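PDB 5MPT: citrinin polyketide synthase from Monascus purpureus, which builds the keto-aldehyde precursor of the mycotoxin citrinin from malonyl-CoA units as a multidomain non-reducing polyketide synthase, the chain here being its C-methyltransferase domain. Local coordinates for residues A27-D30 with F31-N34; L37-Y40 with Y41-M45; V121-M124 with L125-L129; H130-P133 with L134-A137; R369-A372 with N373-R376. All blocks are in the same frame, centred on the assembly; numbering follows the deposited sequence.

Contact 1: A27-D30 with F31-N34; sequences ATDD and FILN
F31 N reaches back to A27 O over 2.9 Å, opening a series of i to i+4 backbone hydrogen bonds that runs on through T28-I32 and D29-L33 to the bond from N34 N to D30 O. A27 occupies the N-cap position, and its methyl is used by the ring that sits one turn later: A27 CB packs against F31 CE2 at 3.7 Å. The same ring turns its edge to the backbone, with F31 CD2 3.1 Å from A27 O and that oxygen lying near the ring plane. F31 CG stands anti to its own carbonyl carbon and beside its backbone N (chi1 -79°), which swings the ring back over the start of the helix. I32 also leans back one turn, but along a buried face. Its CG1 lies 3.4 Å from T28 O, and CD1 at the end of the chain comes to 4.1 Å from both T28 CG2 and D29 OD1. The polar ends of the first turn are engaged elsewhere: T28 OG1 bonds to K25 O and Q189 NE2, while the D29 carboxylate takes the backbone N-H groups of T368 and R369. F31 and I32 in turn rest on V185. This is a short amphipathic alpha-helix, 28-34, with its N-cap residue, part of the methyltransferase-associated helix-turn-helix family region and laid against helix 181-198 and the loop at T368 and R369.

Contact 2: L37-Y40 with Y41-M45; sequences LGTY and YNEVM. With EDO (1,2-ethanediol), chain C.
Y40 leads the contact with V44 and M45, one helical turn ahead of it. Its CB is next to the backbone N of Y41; from there CG lies anti to the backbone N (chi1 -163°), and the ring passes between two side chains. On one side CD1 meets V44 CB at 3.8 Å, and CE1 continues onto V44 CG1. The other side belongs to M45, whose CG is 3.5 Å from Y40 CE2 and whose SD is 4.8 Å from the ring centroid, an oblique Met-aromatic contact. At the tip, Y40 OH is hydrogen-bonded to E138 and W322, so the ring is held at its hydroxyl as well as packed by V44 and M45; the side chain is about 11 Å from that of the active-site Y177. Y40 O accepts twice, from M45 N at 2.8 Å and from V44 N at 3.2 Å, the latter well above the carbonyl plane. At T39, the N-cap residue, OG1 donates to a water at 2.6 Å, which donates in turn to E43 OE1; OG1 also accepts from O1 of an ethanediol, probably from the crystallisation liquor. A type I turn from L37 to Y40 thus forms the N-terminal entry to helix 40-62, whose first turn widens to pi-type geometry.

Contact 3: V121-M124 with L125-L129; sequences VETM and LEELL
The side chain of E127 runs alongside that of T123, one turn earlier, both pointing the same way off the helix. E127 CG stands anti to its carbonyl carbon (chi1 -72°), and the chain beyond it is extended, so that CG passes 3.4 Å from T123 O before the carboxylate arrives beside the threonine methyl. There E127 OE2 is 3.7 Å from T123 CG2, a contact of carboxylate oxygen with methyl. The polar ends bind residues just ahead of the helix: E127 OE1 forms a salt bridge with K119, and T123 OG1 is hydrogen-bonded to S120 OG. The acid is thereby tied back to the approach of the helix, and its aliphatic part is laid over the T123 carbonyl.

Beneath these side chains the backbone is regular. L125 N bonds to V121 O and E126 N to E122 O, each over 3.0 Å, and the E127-T123 and L128-M124 bonds match them in length. The CB atoms of the second segment settle close to the same carbonyls: L128 CB lies 3.3 Å from M124 O, and E126 CB 3.4 Å from E122 O. The M124 side chain, extended beyond CG, touches L125-L129 only with its CB.

Helix 121-131 is amphipathic, and its apolar side chains meet three neighbours. V121 and M124 pack on helix 40-62, touching A54, H55, N58 and E50; M124 also lies against the loop at S117 and K119; and L125, L128 and L129 meet helix 136-146 through S143, H139, A136 and K140.

Contact 4: H130-P133 with L134-A137; sequences HDEP and LHAA. With EDO (1,2-ethanediol), chain C.
E132 reaches H135 through its carboxylate, but the approach to it begins two residues earlier, in the last turn of helix 121-131. There H130 ND1 donates to D131 OD1 over 3.2 Å, nearly straight at 170° and in the imidazole plane, meeting the anti side of the carboxylate; D131 OD2 is also salt-bridged to R47. E132 is the first residue to leave helical geometry. Its chain bends about the CB-CG bond (chi2 -69°), which brings OE1 to 3.4 Å from H135 CD2, at the edge of the ring. One atom there serves several partners: E132 OE1 accepts from O2 of an ethanediol at 2.9 Å and from a water that itself accepts from L134 N. That same ethanediol O2 takes the N-H of H135 NE2 at 3.0 Å in the ring plane, so the diol, probably a crystallisation additive, bridges acid and imidazole. The segment forms a tight helix-to-helix connection, in which H135 N bonds to E132 O at 3.0 Å across a single short turn before helix 136-146 starts. P133 follows, its ring lying against the backbone N of L134, while its carbonyl oxygen accepts from A136 N at 3.3 Å, the donor far above the carbonyl plane, and lies 3.4 Å from A136 CB.

Contact 5: R369-A372 with N373-R376; sequences RPEA and NIQR
E371 and I374 meet across a short 3-10 turn, the last part of the link between strand 361-364 and strand 375-381, antiparallel neighbours at one side of the seven-stranded mixed sheet of the Rossmann-like methyltransferase fold. The backbone bonds are of the i to i+3 kind: N373 N to P370 O at 3.1 Å and I374 N to E371 O at 2.9 Å, both donors standing above the carbonyl planes, consistent with 3-10 winding. A third, from A372 N to R369 O, precedes them.

Side-chain packing across the turn is carried by I374 against the aliphatic part of E371. The two lie side by side, I374 CD1 4.0 Å from E371 CG and closer still to E371 CA. The E371 chain is bent (chi2 83°) and carries its carboxylate away, to accept from Y41 N.

Two waters attach to the turn. One donates to P370 O and has a weak link to N373 ND2; another donates both to A372 O and to Q375 O, bridging two carbonyl oxygens that lie 3.5 Å apart and cannot bond to each other.

Among the polar side chains, Q375 bonds to I182 O, N183 and N286, and its side chain is about 6 Å from that of the active-site E315 and about 8 Å from bound S-adenosylhomocysteine. R376, extended from CG to NE, brings its guanidinium back beside the turn, with T365 O bonded to its NH1. Its NH2 donates to N373 OD1 at 2.8 Å, and A372 O sits over one face of the guanidinium, offset toward the rim, 3.2 Å from NH1 but too poorly angled for a hydrogen bond.

How the contacts relate
Contacts 1, 2, 3 and 5 are all partly buried, whereas contact 4 is a surface turn. Contact 5, at about 13 Å the nearest to the chain centre, has no exposed residue and adjoins the catalytic site. Contacts 1 and 3 are regular helix turns; in contacts 2, 4 and 5 waters, and in contacts 2 and 4 an ethanediol, bind where the backbone changes course. Contact 5 is tied to contacts 1 and 2 by carboxylates that accept backbone N-H groups: D29 holds R369 N, and E371 holds Y41 N. Contacts 2 and 4 share the ethanediol and the edge-to-face Y40-H135 pair, while contacts 3 and 4 share helix 121-131.

Contact 1: A27-D30 with F31-N34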
loop_
_atom_site.group_PDB
_atom_site.type_symbol
_atom_site.label_atom_id
_atom_site.label_comp_id
_atom_site.label_asym_id
_atom_site.label_seq_id
_atom_site.Cartn_x
_atom_site.Cartn_y
_atom_site.Cartn_z
ATOM N N ALA A 27 10.052 2.268 -18.326
ATOM C CA ALA A 27 10.040 0.816 -18.239
ATOM C C ALA A 27 8.887 0.284 -17.385
ATOM O O ALA A 27 8.872 -0.912 -17.089
ATOM C CB ALA A 27 11.359 0.322 -17.649
ATOM N N THR A 28 7.949 1.140 -16.965
ATOM C CA THR A 28 6.878 0.709 -16.059
ATOM C C THR A 28 6.143 -0.535 -16.572
ATOM O O THR A 28 6.000 -1.518 -15.842
ATOM C CB THR A 28 5.881 1.859 -15.802
ATOM O OG1 THR A 28 6.576 2.988 -15.263
ATOM C CG2 THR A 28 4.817 1.455 -14.793
ATOM N N ASP A 29 5.673 -0.505 -17.822
ATOM C CA ASP A 29 4.960 -1.647 -18.401
ATOM C C ASP A 29 5.838 -2.885 -18.472
ATOM O O ASP A 29 5.363 -4.009 -18.271
ATOM C CB ASP A 29 4.459 -1.305 -19.787
ATOM C CG ASP A 29 3.288 -0.370 -19.780
ATOM O OD1 ASP A 29 2.495 -0.420 -18.824
ATOM O OD2 ASP A 29 3.122 0.392 -20.752
ATOM N N ASP A 30 7.132 -2.691 -18.718
ATOM C CA ASP A 30 8.075 -3.800 -18.680
ATOM C C ASP A 30 8.143 -4.431 -17.304
ATOM O O ASP A 30 8.245 -5.656 -17.193
ATOM C CB ASP A 30 9.486 -3.343 -19.068
ATOM C CG ASP A 30 9.593 -2.825 -20.516
ATOM O OD1 ASP A 30 9.399 -3.612 -21.458
ATOM O OD2 ASP A 30 9.935 -1.638 -20.713
ATOM N N PHE A 31 8.166 -3.611 -16.236
ATOM C CA PHE A 31 8.206 -4.191 -14.894
ATOM C C PHE A 31 6.920 -4.946 -14.578
ATOM O O PHE A 31 6.969 -6.011 -13.960
ATOM C CB PHE A 31 8.479 -3.108 -13.820
ATOM C CG PHE A 31 9.922 -2.731 -13.726
ATOM C CD1 PHE A 31 10.790 -3.493 -12.970
ATOM C CD2 PHE A 31 10.428 -1.727 -14.501
ATOM C CE1 PHE A 31 12.088 -3.227 -12.938
ATOM C CE2 PHE A 31 11.767 -1.434 -14.455
ATOM C CZ PHE A 31 12.592 -2.193 -13.668
ATOM N N ILE A 32 5.777 -4.434 -15.045
ATOM C CA ILE A 32 4.487 -5.076 -14.812
ATOM C C ILE A 32 4.451 -6.450 -15.478
ATOM O O ILE A 32 4.043 -7.448 -14.872
ATOM C CB ILE A 32 3.369 -4.146 -15.322
ATOM C CG1 ILE A 32 3.240 -2.936 -14.395
ATOM C CG2 ILE A 32 2.033 -4.887 -15.429
ATOM C CD1 ILE A 32 2.425 -1.832 -14.990
ATOM N N LEU A 33 4.886 -6.525 -16.739
ATOM C CA LEU A 33 4.903 -7.805 -17.438
ATOM C C LEU A 33 5.909 -8.769 -16.811
ATOM O O LEU A 33 5.586 -9.933 -16.545
ATOM C CB LEU A 33 5.217 -7.588 -18.918
ATOM C CG LEU A 33 5.155 -8.831 -19.811
ATOM C CD1 LEU A 33 3.780 -9.419 -19.975
ATOM C CD2 LEU A 33 5.768 -8.434 -21.172
ATOM N N ASN A 34 7.143 -8.314 -16.600
ATOM C CA ASN A 34 8.176 -9.190 -16.058
ATOM C C ASN A 34 7.795 -9.727 -14.692
ATOM O O ASN A 34 8.057 -10.893 -14.365
ATOM C CB ASN A 34 9.497 -8.434 -15.990
ATOM C CG ASN A 34 10.465 -9.049 -14.999
ATOM O OD1 ASN A 34 10.455 -8.717 -13.804
ATOM N ND2 ASN A 34 11.310 -9.955 -15.489
#

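Contact 2: L37-Y40 with Y41-M45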
loop_
_atom_site.group_PDB
_atom_site.type_symbol
_atom_site.label_atom_id
_atom_site.label_comp_id
_atom_site.label_asym_id
_atom_site.label_seq_id
_atom_site.Cartn_x
_atom_site.Cartn_y
_atom_site.Cartn_z
ATOM N N LEU A 37 2.461 -9.369 -13.253
ATOM C CA LEU A 37 1.276 -8.571 -12.995
ATOM C C LEU A 37 0.491 -8.232 -14.265
ATOM O O LEU A 37 -0.526 -7.547 -14.187
ATOM C CB LEU A 37 1.689 -7.272 -12.266
ATOM C CG LEU A 37 0.594 -6.612 -11.400
ATOM C CD1 LEU A 37 0.215 -7.502 -10.232
ATOM C CD2 LEU A 37 1.131 -5.236 -10.960
ATOM N N GLY A 38 0.916 -8.701 -15.436
ATOM C CA GLY A 38 0.257 -8.231 -16.642
ATOM C C GLY A 38 -1.120 -8.793 -16.931
ATOM O O GLY A 38 -1.767 -8.317 -17.865
ATOM N N THR A 39 -1.637 -9.710 -16.125
ATOM C CA THR A 39 -3.035 -10.104 -16.238
ATOM C C THR A 39 -3.812 -9.741 -15.002
ATOM O O THR A 39 -4.959 -10.183 -14.863
ATOM C CB THR A 39 -3.172 -11.602 -16.470
ATOM O OG1 THR A 39 -2.547 -12.310 -15.396
ATOM C CG2 THR A 39 -2.523 -11.997 -17.783
ATOM N N TYR A 40 -3.233 -8.950 -14.102
ATOM C CA TYR A 40 -3.836 -8.804 -12.777
ATOM C C TYR A 40 -5.167 -8.065 -12.835
ATOM O O TYR A 40 -6.152 -8.502 -12.227
ATOM C CB TYR A 40 -2.861 -8.090 -11.849
ATOM C CG TYR A 40 -3.175 -8.227 -10.354
ATOM C CD1 TYR A 40 -2.785 -9.363 -9.645
ATOM C CD2 TYR A 40 -3.799 -7.208 -9.643
ATOM C CE1 TYR A 40 -3.061 -9.504 -8.303
ATOM C CE2 TYR A 40 -4.054 -7.337 -8.272
ATOM C CZ TYR A 40 -3.648 -8.467 -7.613
ATOM O OH TYR A 40 -3.873 -8.607 -6.285
ATOM N N TYR A 41 -5.217 -6.924 -13.527
ATOM C CA TYR A 41 -6.450 -6.138 -13.526
ATOM C C TYR A 41 -7.589 -6.893 -14.193
ATOM O O TYR A 41 -8.714 -6.946 -13.667
ATOM C CB TYR A 41 -6.217 -4.800 -14.225
ATOM C CG TYR A 41 -7.405 -3.863 -14.215
ATOM C CD1 TYR A 41 -7.657 -3.037 -13.123
ATOM C CD2 TYR A 41 -8.276 -3.801 -15.294
ATOM C CE1 TYR A 41 -8.747 -2.178 -13.108
ATOM C CE2 TYR A 41 -9.373 -2.946 -15.282
ATOM C CZ TYR A 41 -9.600 -2.141 -14.189
ATOM O OH TYR A 41 -10.685 -1.297 -14.190
ATOM N N ASN A 42 -7.328 -7.512 -15.333
ATOM C CA ASN A 42 -8.405 -8.126 -16.100
ATOM C C ASN A 42 -8.690 -9.567 -15.733
ATOM O O ASN A 42 -9.794 -10.041 -16.000
ATOM C CB ASN A 42 -8.077 -8.040 -17.592
ATOM C CG ASN A 42 -8.191 -6.624 -18.118
ATOM O OD1 ASN A 42 -9.095 -5.882 -17.741
ATOM N ND2 ASN A 42 -7.272 -6.241 -18.992
ATOM N N GLU A 43 -7.730 -10.294 -15.157
ATOM C CA GLU A 43 -7.953 -11.719 -14.907
ATOM C C GLU A 43 -7.903 -12.142 -13.442
ATOM O O GLU A 43 -8.577 -13.099 -13.079
ATOM C CB GLU A 43 -6.936 -12.564 -15.690
ATOM C CG GLU A 43 -7.066 -12.464 -17.200
ATOM C CD GLU A 43 -6.122 -13.426 -17.930
ATOM O OE1 GLU A 43 -5.729 -14.465 -17.339
ATOM O OE2 GLU A 43 -5.769 -13.133 -19.095
ATOM N N VAL A 44 -7.133 -11.481 -12.594
ATOM C CA VAL A 44 -6.982 -11.880 -11.206
ATOM C C VAL A 44 -7.944 -11.116 -10.329
ATOM O O VAL A 44 -8.698 -11.718 -9.562
ATOM C CB VAL A 44 -5.515 -11.696 -10.745
ATOM C CG1 VAL A 44 -5.298 -12.377 -9.427
ATOM C CG2 VAL A 44 -4.574 -12.321 -11.747
ATOM N N MET A 45 -7.999 -9.797 -10.509
ATOM C CA MET A 45 -8.817 -8.964 -9.629
ATOM C C MET A 45 -10.306 -9.283 -9.691
ATOM O O MET A 45 -10.950 -9.227 -8.635
ATOM C CB MET A 45 -8.581 -7.474 -9.927
ATOM C CG MET A 45 -7.331 -6.923 -9.286
ATOM S SD MET A 45 -6.960 -5.177 -9.705
ATOM C CE MET A 45 -8.619 -4.494 -9.362
HETATM C C1 EDO C . 0.883 -14.003 -14.693
HETATM O O1 EDO C . -0.045 -13.570 -15.688
HETATM C C2 EDO C . 0.115 -14.551 -13.501
HETATM O O2 EDO C . -1.024 -13.709 -13.250
HETATM O O HOH W 1 -3.806 -14.580 -15.344
#

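Contact 3: V121-M124 with L125-L129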
loop_
_atom_site.group_PDB
_atom_site.type_symbol
_atom_site.label_atom_id
_atom_site.label_comp_id
_atom_site.label_asym_id
_atom_site.label_seq_id
_atom_site.Cartn_x
_atom_site.Cartn_y
_atom_site.Cartn_z
ATOM N N VAL A 121 -16.981 -20.093 -0.871
ATOM C CA VAL A 121 -15.732 -19.351 -0.713
ATOM C C VAL A 121 -14.559 -20.303 -0.584
ATOM O O VAL A 121 -13.435 -19.960 -0.962
ATOM C CB VAL A 121 -15.803 -18.397 0.485
ATOM C CG1 VAL A 121 -16.861 -17.325 0.238
ATOM C CG2 VAL A 121 -16.093 -19.149 1.806
ATOM N N GLU A 122 -14.789 -21.511 -0.064
ATOM C CA GLU A 122 -13.716 -22.497 0.008
ATOM C C GLU A 122 -13.307 -22.959 -1.382
ATOM O O GLU A 122 -12.112 -23.089 -1.679
ATOM C CB GLU A 122 -14.146 -23.691 0.860
ATOM C CG GLU A 122 -14.217 -23.389 2.333
ATOM C CD GLU A 122 -15.587 -22.897 2.795
ATOM O OE1 GLU A 122 -16.509 -22.736 1.965
ATOM O OE2 GLU A 122 -15.714 -22.643 4.003
ATOM N N THR A 123 -14.283 -23.210 -2.254
ATOM C CA THR A 123 -13.940 -23.618 -3.607
ATOM C C THR A 123 -13.321 -22.457 -4.397
ATOM O O THR A 123 -12.367 -22.654 -5.153
ATOM C CB THR A 123 -15.171 -24.163 -4.312
ATOM O OG1 THR A 123 -15.743 -25.210 -3.509
ATOM C CG2 THR A 123 -14.793 -24.689 -5.673
ATOM N N MET A 124 -13.865 -21.245 -4.239
ATOM C CA MET A 124 -13.278 -20.053 -4.851
ATOM C C MET A 124 -11.807 -19.923 -4.489
ATOM O O MET A 124 -10.967 -19.694 -5.357
ATOM C CB MET A 124 -14.023 -18.784 -4.405
ATOM C CG MET A 124 -15.405 -18.578 -5.046
ATOM S SD MET A 124 -16.235 -17.039 -4.561
ATOM C CE MET A 124 -17.849 -17.247 -5.313
ATOM N N LEU A 125 -11.485 -19.981 -3.193
ATOM C CA LEU A 125 -10.095 -19.816 -2.787
ATOM C C LEU A 125 -9.226 -20.932 -3.347
ATOM O O LEU A 125 -8.139 -20.691 -3.867
ATOM C CB LEU A 125 -9.978 -19.777 -1.266
ATOM C CG LEU A 125 -8.536 -19.500 -0.824
ATOM C CD1 LEU A 125 -8.105 -18.117 -1.253
ATOM C CD2 LEU A 125 -8.423 -19.662 0.672
ATOM N N GLU A 126 -9.687 -22.169 -3.236
ATOM C CA GLU A 126 -8.884 -23.300 -3.681
ATOM C C GLU A 126 -8.523 -23.148 -5.149
ATOM O O GLU A 126 -7.363 -23.331 -5.541
ATOM C CB GLU A 126 -9.663 -24.600 -3.431
ATOM C CG GLU A 126 -8.924 -25.896 -3.792
ATOM C CD GLU A 126 -9.869 -27.102 -3.911
ATOM O OE1 GLU A 126 -10.883 -27.144 -3.180
ATOM O OE2 GLU A 126 -9.598 -27.998 -4.743
ATOM N N GLU A 127 -9.499 -22.751 -5.964
ATOM C CA GLU A 127 -9.262 -22.597 -7.390
ATOM C C GLU A 127 -8.342 -21.418 -7.663
ATOM O O GLU A 127 -7.449 -21.509 -8.508
ATOM C CB GLU A 127 -10.584 -22.418 -8.134
ATOM C CG GLU A 127 -11.427 -23.687 -8.219
ATOM C CD GLU A 127 -12.775 -23.450 -8.888
ATOM O OE1 GLU A 127 -13.108 -22.290 -9.219
ATOM O OE2 GLU A 127 -13.501 -24.431 -9.109
ATOM N N LEU A 128 -8.554 -20.304 -6.968
ATOM C CA LEU A 128 -7.734 -19.127 -7.181
ATOM C C LEU A 128 -6.301 -19.379 -6.751
ATOM O O LEU A 128 -5.368 -18.955 -7.434
ATOM C CB LEU A 128 -8.355 -17.963 -6.415
ATOM C CG LEU A 128 -7.803 -16.581 -6.670
ATOM C CD1 LEU A 128 -7.764 -16.188 -8.141
ATOM C CD2 LEU A 128 -8.643 -15.574 -5.879
ATOM N N LEU A 129 -6.099 -20.079 -5.634
ATOM C CA LEU A 129 -4.735 -20.398 -5.216
ATOM C C LEU A 129 -4.048 -21.321 -6.219
ATOM O O LEU A 129 -2.852 -21.183 -6.498
ATOM C CB LEU A 129 -4.762 -21.040 -3.831
ATOM C CG LEU A 129 -5.181 -20.180 -2.644
ATOM C CD1 LEU A 129 -5.092 -21.032 -1.434
ATOM C CD2 LEU A 129 -4.279 -18.947 -2.527
#

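Contact 4: H130-P133 with L134-A137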
loop_
_atom_site.group_PDB
_atom_site.type_symbol
_atom_site.label_atom_id
_atom_site.label_comp_id
_atom_site.label_asym_id
_atom_site.label_seq_id
_atom_site.Cartn_x
_atom_site.Cartn_y
_atom_site.Cartn_z
ATOM N N HIS A 130 -4.781 -22.285 -6.761
ATOM C CA HIS A 130 -4.183 -23.193 -7.727
ATOM C C HIS A 130 -3.919 -22.483 -9.050
ATOM O O HIS A 130 -2.871 -22.689 -9.677
ATOM C CB HIS A 130 -5.102 -24.406 -7.900
ATOM C CG HIS A 130 -4.681 -25.323 -9.003
ATOM N ND1 HIS A 130 -5.041 -25.111 -10.314
ATOM C CD2 HIS A 130 -3.924 -26.444 -8.993
ATOM C CE1 HIS A 130 -4.511 -26.058 -11.070
ATOM N NE2 HIS A 130 -3.827 -26.879 -10.293
ATOM N N ASP A 131 -4.825 -21.588 -9.457
ATOM C CA ASP A 131 -4.704 -20.944 -10.768
ATOM C C ASP A 131 -3.716 -19.785 -10.795
ATOM O O ASP A 131 -3.152 -19.484 -11.858
ATOM C CB ASP A 131 -6.063 -20.416 -11.198
ATOM C CG ASP A 131 -7.019 -21.522 -11.580
ATOM O OD1 ASP A 131 -6.591 -22.697 -11.648
ATOM O OD2 ASP A 131 -8.188 -21.187 -11.817
ATOM N N GLU A 132 -3.561 -19.095 -9.674
ATOM C CA GLU A 132 -2.778 -17.867 -9.590
ATOM C C GLU A 132 -1.868 -17.912 -8.375
ATOM O O GLU A 132 -1.935 -17.043 -7.495
ATOM C CB GLU A 132 -3.702 -16.659 -9.563
ATOM C CG GLU A 132 -4.490 -16.483 -10.832
ATOM C CD GLU A 132 -3.639 -16.074 -12.003
ATOM O OE1 GLU A 132 -2.451 -15.715 -11.794
ATOM O OE2 GLU A 132 -4.163 -16.101 -13.138
ATOM N N PRO A 133 -0.953 -18.887 -8.327
ATOM C CA PRO A 133 -0.124 -19.056 -7.118
ATOM C C PRO A 133 0.780 -17.871 -6.795
ATOM O O PRO A 133 1.149 -17.695 -5.631
ATOM C CB PRO A 133 0.691 -20.320 -7.429
ATOM C CG PRO A 133 0.731 -20.390 -8.944
ATOM C CD PRO A 133 -0.605 -19.868 -9.390
ATOM N N LEU A 134 1.196 -17.079 -7.779
ATOM C CA LEU A 134 2.067 -15.963 -7.456
ATOM C C LEU A 134 1.334 -14.899 -6.658
ATOM O O LEU A 134 1.979 -14.131 -5.936
ATOM C CB LEU A 134 2.638 -15.344 -8.724
ATOM C CG LEU A 134 3.415 -16.310 -9.603
ATOM C CD1 LEU A 134 3.851 -15.554 -10.807
ATOM C CD2 LEU A 134 4.619 -16.870 -8.871
ATOM N N HIS A 135 0.001 -14.856 -6.760
ATOM C CA HIS A 135 -0.805 -13.869 -6.056
ATOM C C HIS A 135 -1.508 -14.484 -4.873
ATOM O O HIS A 135 -2.496 -13.927 -4.388
ATOM C CB HIS A 135 -1.808 -13.227 -7.022
ATOM C CG HIS A 135 -1.208 -12.883 -8.344
ATOM N ND1 HIS A 135 -0.323 -11.839 -8.485
ATOM C CD2 HIS A 135 -1.303 -13.474 -9.563
ATOM C CE1 HIS A 135 0.090 -11.782 -9.740
ATOM N NE2 HIS A 135 -0.484 -12.773 -10.415
ATOM N N ALA A 136 -0.969 -15.586 -4.347
ATOM C CA ALA A 136 -1.660 -16.325 -3.307
ATOM C C ALA A 136 -1.847 -15.502 -2.048
ATOM O O ALA A 136 -2.891 -15.623 -1.387
ATOM C CB ALA A 136 -0.912 -17.619 -2.979
ATOM N N ALA A 137 -0.853 -14.698 -1.671
ATOM C CA ALA A 137 -0.844 -14.127 -0.330
ATOM C C ALA A 137 -2.075 -13.264 -0.075
ATOM O O ALA A 137 -2.683 -13.367 0.984
ATOM C CB ALA A 137 0.450 -13.331 -0.098
HETATM C C1 EDO C . 0.883 -14.003 -14.693
HETATM O O1 EDO C . -0.045 -13.570 -15.688
HETATM C C2 EDO C . 0.115 -14.551 -13.501
HETATM O O2 EDO C . -1.024 -13.709 -13.250
HETATM O O HOH W 2 0.109 -16.691 -10.483
#

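Contact 5: R369-A372 with N373-R376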
loop_
_atom_site.group_PDB
_atom_site.type_symbol
_atom_site.label_atom_id
_atom_site.label_comp_id
_atom_site.label_asym_id
_atom_site.label_seq_id
_atom_site.Cartn_x
_atom_site.Cartn_y
_atom_site.Cartn_z
ATOM N N ARG A 369 -0.388 -0.380 -19.715
ATOM C CA ARG A 369 -1.099 -1.442 -19.035
ATOM C C ARG A 369 -1.989 -0.879 -17.925
ATOM O O ARG A 369 -1.626 0.102 -17.266
ATOM C CB ARG A 369 -0.099 -2.452 -18.469
ATOM C CG ARG A 369 0.658 -3.203 -19.559
ATOM C CD ARG A 369 1.681 -4.165 -18.961
ATOM N NE ARG A 369 2.379 -4.863 -20.039
ATOM C CZ ARG A 369 1.914 -5.962 -20.630
ATOM N NH1 ARG A 369 0.744 -6.479 -20.230
ATOM N NH2 ARG A 369 2.601 -6.545 -21.612
ATOM N N PRO A 370 -3.171 -1.455 -17.717
ATOM C CA PRO A 370 -4.077 -0.930 -16.683
ATOM C C PRO A 370 -3.473 -0.957 -15.294
ATOM O O PRO A 370 -3.805 -0.098 -14.476
ATOM C CB PRO A 370 -5.304 -1.850 -16.804
ATOM C CG PRO A 370 -4.799 -3.101 -17.497
ATOM C CD PRO A 370 -3.744 -2.613 -18.424
ATOM N N GLU A 371 -2.587 -1.917 -15.009
ATOM C CA GLU A 371 -1.974 -2.016 -13.697
ATOM C C GLU A 371 -1.085 -0.828 -13.401
ATOM O O GLU A 371 -0.858 -0.522 -12.234
ATOM C CB GLU A 371 -1.169 -3.306 -13.599
ATOM C CG GLU A 371 -1.987 -4.576 -13.727
ATOM C CD GLU A 371 -2.305 -5.022 -15.153
ATOM O OE1 GLU A 371 -1.672 -4.560 -16.154
ATOM O OE2 GLU A 371 -3.187 -5.909 -15.279
ATOM N N ALA A 372 -0.548 -0.169 -14.436
ATOM C CA ALA A 372 0.257 1.035 -14.233
ATOM C C ALA A 372 -0.515 2.140 -13.527
ATOM O O ALA A 372 0.108 3.080 -13.054
ATOM C CB ALA A 372 0.801 1.540 -15.584
ATOM N N ASN A 373 -1.843 2.035 -13.412
ATOM C CA ASN A 373 -2.641 3.004 -12.671
ATOM C C ASN A 373 -2.934 2.557 -11.247
ATOM O O ASN A 373 -3.402 3.374 -10.431
ATOM C CB ASN A 373 -3.961 3.282 -13.399
ATOM C CG ASN A 373 -3.749 3.852 -14.782
ATOM O OD1 ASN A 373 -2.924 4.740 -14.981
ATOM N ND2 ASN A 373 -4.478 3.316 -15.765
ATOM N N ILE A 374 -2.588 1.323 -10.889
ATOM C CA ILE A 374 -3.001 0.817 -9.575
ATOM C C ILE A 374 -2.087 1.339 -8.479
ATOM O O ILE A 374 -2.558 1.791 -7.427
ATOM C CB ILE A 374 -3.057 -0.719 -9.564
ATOM C CG1 ILE A 374 -4.079 -1.222 -10.586
ATOM C CG2 ILE A 374 -3.391 -1.227 -8.175
ATOM C CD1 ILE A 374 -3.975 -2.718 -10.844
ATOM N N GLN A 375 -0.779 1.207 -8.670
ATOM C CA GLN A 375 0.219 1.851 -7.832
ATOM C C GLN A 375 1.161 2.629 -8.714
ATOM O O GLN A 375 1.318 2.354 -9.903
ATOM C CB GLN A 375 1.037 0.856 -7.011
ATOM C CG GLN A 375 0.165 -0.195 -6.335
ATOM C CD GLN A 375 0.665 -0.554 -4.978
ATOM O OE1 GLN A 375 0.649 0.281 -4.065
ATOM N NE2 GLN A 375 1.132 -1.764 -4.812
ATOM N N ARG A 376 1.829 3.585 -8.086
ATOM C CA ARG A 376 2.824 4.391 -8.751
ATOM C C ARG A 376 3.988 4.623 -7.814
ATOM O O ARG A 376 3.817 4.732 -6.594
ATOM C CB ARG A 376 2.260 5.732 -9.183
ATOM C CG ARG A 376 1.134 5.629 -10.147
ATOM C CD ARG A 376 0.783 6.969 -10.721
ATOM N NE ARG A 376 -0.518 6.916 -11.345
ATOM C CZ ARG A 376 -0.752 6.576 -12.610
ATOM N NH1 ARG A 376 0.253 6.274 -13.449
ATOM N NH2 ARG A 376 -2.019 6.529 -13.034
HETATM O O HOH W 3 -6.552 0.974 -14.488
HETATM O O HOH W 4 2.736 2.852 -12.058
#